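Local coordinates for protein ATP-dependent Clp endopeptidase (Clostridium difficile, PDB 3FES) that forms the N-terminal domain of the Clp ATPase ClpC and probably, as in relatives, helps the chaperone take up protein substrates for a partner protease, at residues 40-45 and 57-62. Residues are numbered along the deposited sequence; the frame is centred on the assembly and turned at random.
Sequences LLREEE and FTEAYL
Leu41 pushes its CD2 methyl against the first turn of helix 59-70, joining the end of helix 33-43 to the start of the helix two further along in the largely helical Clp N-terminal domain. A chi1 of -171° swings CG of Leu41 away from its own N, and the CD2 branch lands on residues 57-62. CD2 lies 3.5 Å from Thr58 C, and the same methyl meets Phe57 CB at 3.9 Å and Leu62 CD1 at 3.7 Å, so one branch touches both the cap and the inner side of the turn. On this buried side Leu52 of helix 47-55 packs on Leu41 and Phe57 alike, while Leu126 and Ala129 of helix 120-129 touch Phe57. Thr58 N-caps the turn: its OG1 accepts from Tyr61 N at 3.1 Å.

Toward solvent the fit is looser and polar. Glu59 extends its chain toward the end of helix 33-43 and crosses Arg42 at about a right angle, its CD 3.6 Å from Arg42 CG. Arg42 NE stays 4.2 Å from Glu59 OE1, beyond a salt bridge; NH2 instead salt-bridges Glu21 and NH1 hydrogen-bonds Ser22 OG, both on helix 10-25. Glu44, the positive-phi residue just past the helix, brings a second carboxylate near, a probably mildly unfavourable like-charge pair with Glu44 OE1 4.1 Å from Glu59 OE2 and the carboxylate planes 48° apart.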
loop_
_atom_site.group_PDB
_atom_site.type_symbol
_atom_site.label_atom_id
_atom_site.label_comp_id
_atom_site.label_asym_id
_atom_site.label_seq_id
_atom_site.Cartn_x
_atom_site.Cartn_y
_atom_site.Cartn_z
ATOM N N LEU A 40 -2.748 3.497 -0.909
ATOM C CA LEU A 40 -2.861 3.151 -2.334
ATOM C C LEU A 40 -4.316 3.195 -2.805
ATOM O O LEU A 40 -4.586 3.700 -3.895
ATOM C CB LEU A 40 -2.236 1.778 -2.656
ATOM C CG LEU A 40 -0.691 1.660 -2.446
ATOM C CD1 LEU A 40 -0.301 0.159 -2.406
ATOM C CD2 LEU A 40 0.031 2.451 -3.583
ATOM N N LEU A 41 -5.226 2.658 -1.990
ATOM C CA LEU A 41 -6.656 2.685 -2.338
ATOM C C LEU A 41 -7.186 4.115 -2.361
ATOM O O LEU A 41 -7.849 4.539 -3.330
ATOM C CB LEU A 41 -7.478 1.810 -1.382
ATOM C CG LEU A 41 -8.950 1.629 -1.837
ATOM C CD1 LEU A 41 -9.119 1.353 -3.345
ATOM C CD2 LEU A 41 -9.571 0.508 -1.081
ATOM N N ARG A 42 -6.885 4.856 -1.310
ATOM C CA ARG A 42 -7.366 6.227 -1.182
ATOM C C ARG A 42 -6.844 7.129 -2.302
ATOM O O ARG A 42 -7.491 8.125 -2.649
ATOM C CB ARG A 42 -6.985 6.786 0.189
ATOM C CG ARG A 42 -7.814 6.217 1.334
ATOM C CD ARG A 42 -7.413 6.839 2.671
ATOM N NE ARG A 42 -7.797 8.249 2.689
ATOM C CZ ARG A 42 -7.162 9.203 3.355
ATOM N NH1 ARG A 42 -6.069 8.921 4.096
ATOM N NH2 ARG A 42 -7.633 10.452 3.272
ATOM N N GLU A 43 -5.681 6.788 -2.864
ATOM C CA GLU A 43 -5.085 7.613 -3.918
ATOM C C GLU A 43 -5.974 7.641 -5.179
ATOM O O GLU A 43 -5.949 8.619 -5.925
ATOM C CB GLU A 43 -3.622 7.239 -4.189
ATOM C CG GLU A 43 -2.926 8.123 -5.253
ATOM C CD GLU A 43 -3.221 7.694 -6.694
ATOM O OE1 GLU A 43 -3.420 6.482 -6.936
ATOM O OE2 GLU A 43 -3.231 8.571 -7.591
ATOM N N GLU A 44 -6.778 6.593 -5.362
ATOM C CA GLU A 44 -7.882 6.545 -6.344
ATOM C C GLU A 44 -7.499 6.376 -7.822
ATOM O O GLU A 44 -8.092 5.540 -8.515
ATOM C CB GLU A 44 -8.854 7.727 -6.201
ATOM C CG GLU A 44 -9.798 7.621 -5.013
ATOM C CD GLU A 44 -10.877 8.704 -4.995
ATOM O OE1 GLU A 44 -11.278 9.116 -3.890
ATOM O OE2 GLU A 44 -11.328 9.148 -6.074
ATOM N N GLU A 45 -6.544 7.164 -8.302
ATOM C CA GLU A 45 -6.227 7.241 -9.738
ATOM C C GLU A 45 -5.262 6.178 -10.281
ATOM O O GLU A 45 -5.325 5.814 -11.456
ATOM C CB GLU A 45 -5.631 8.609 -10.037
ATOM C CG GLU A 45 -6.558 9.754 -9.715
ATOM C CD GLU A 45 -6.002 11.076 -10.186
ATOM O OE1 GLU A 45 -4.756 11.238 -10.273
ATOM O OE2 GLU A 45 -6.807 11.969 -10.482
ATOM N N PHE A 57 -12.214 -4.263 -2.775
ATOM C CA PHE A 57 -12.029 -3.456 -1.572
ATOM C C PHE A 57 -12.609 -2.057 -1.686
ATOM O O PHE A 57 -12.589 -1.443 -2.767
ATOM C CB PHE A 57 -10.558 -3.296 -1.244
ATOM C CG PHE A 57 -9.880 -4.575 -0.904
ATOM C CD1 PHE A 57 -8.993 -5.161 -1.803
ATOM C CD2 PHE A 57 -10.157 -5.221 0.295
ATOM C CE1 PHE A 57 -8.367 -6.354 -1.483
ATOM C CE2 PHE A 57 -9.537 -6.433 0.623
ATOM C CZ PHE A 57 -8.670 -7.000 -0.256
ATOM N N THR A 58 -13.066 -1.538 -0.552
ATOM C CA THR A 58 -13.414 -0.122 -0.424
ATOM C C THR A 58 -12.550 0.457 0.674
ATOM O O THR A 58 -11.981 -0.296 1.472
ATOM C CB THR A 58 -14.876 0.066 0.027
ATOM O OG1 THR A 58 -15.102 -0.733 1.191
ATOM C CG2 THR A 58 -15.851 -0.362 -1.076
ATOM N N GLU A 59 -12.456 1.782 0.744
ATOM C CA GLU A 59 -11.756 2.401 1.855
ATOM C C GLU A 59 -12.362 2.021 3.217
ATOM O O GLU A 59 -11.627 1.733 4.172
ATOM C CB GLU A 59 -11.788 3.917 1.725
ATOM C CG GLU A 59 -11.346 4.442 0.408
ATOM C CD GLU A 59 -11.310 5.948 0.430
ATOM O OE1 GLU A 59 -11.498 6.514 1.537
ATOM O OE2 GLU A 59 -11.088 6.560 -0.645
ATOM N N ALA A 60 -13.698 2.027 3.303
ATOM C CA ALA A 60 -14.402 1.689 4.538
ATOM C C ALA A 60 -14.092 0.271 4.997
ATOM O O ALA A 60 -13.843 0.051 6.182
ATOM C CB ALA A 60 -15.929 1.897 4.385
ATOM N N TYR A 61 -14.065 -0.684 4.070
ATOM C CA TYR A 61 -13.731 -2.063 4.440
ATOM C C TYR A 61 -12.312 -2.174 5.008
ATOM O O TYR A 61 -12.102 -2.741 6.084
ATOM C CB TYR A 61 -13.892 -3.018 3.263
ATOM C CG TYR A 61 -13.402 -4.416 3.561
ATOM C CD1 TYR A 61 -14.261 -5.383 4.089
ATOM C CD2 TYR A 61 -12.075 -4.771 3.337
ATOM C CE1 TYR A 61 -13.806 -6.678 4.373
ATOM C CE2 TYR A 61 -11.606 -6.065 3.615
ATOM C CZ TYR A 61 -12.468 -7.006 4.129
ATOM O OH TYR A 61 -12.004 -8.276 4.399
ATOM N N LEU A 62 -11.340 -1.637 4.283
ATOM C CA LEU A 62 -9.941 -1.714 4.736
ATOM C C LEU A 62 -9.711 -1.077 6.096
ATOM O O LEU A 62 -9.085 -1.671 6.978
ATOM C CB LEU A 62 -9.017 -1.060 3.716
ATOM C CG LEU A 62 -8.738 -1.798 2.417
ATOM C CD1 LEU A 62 -7.646 -0.982 1.672
ATOM C CD2 LEU A 62 -8.256 -3.223 2.702
#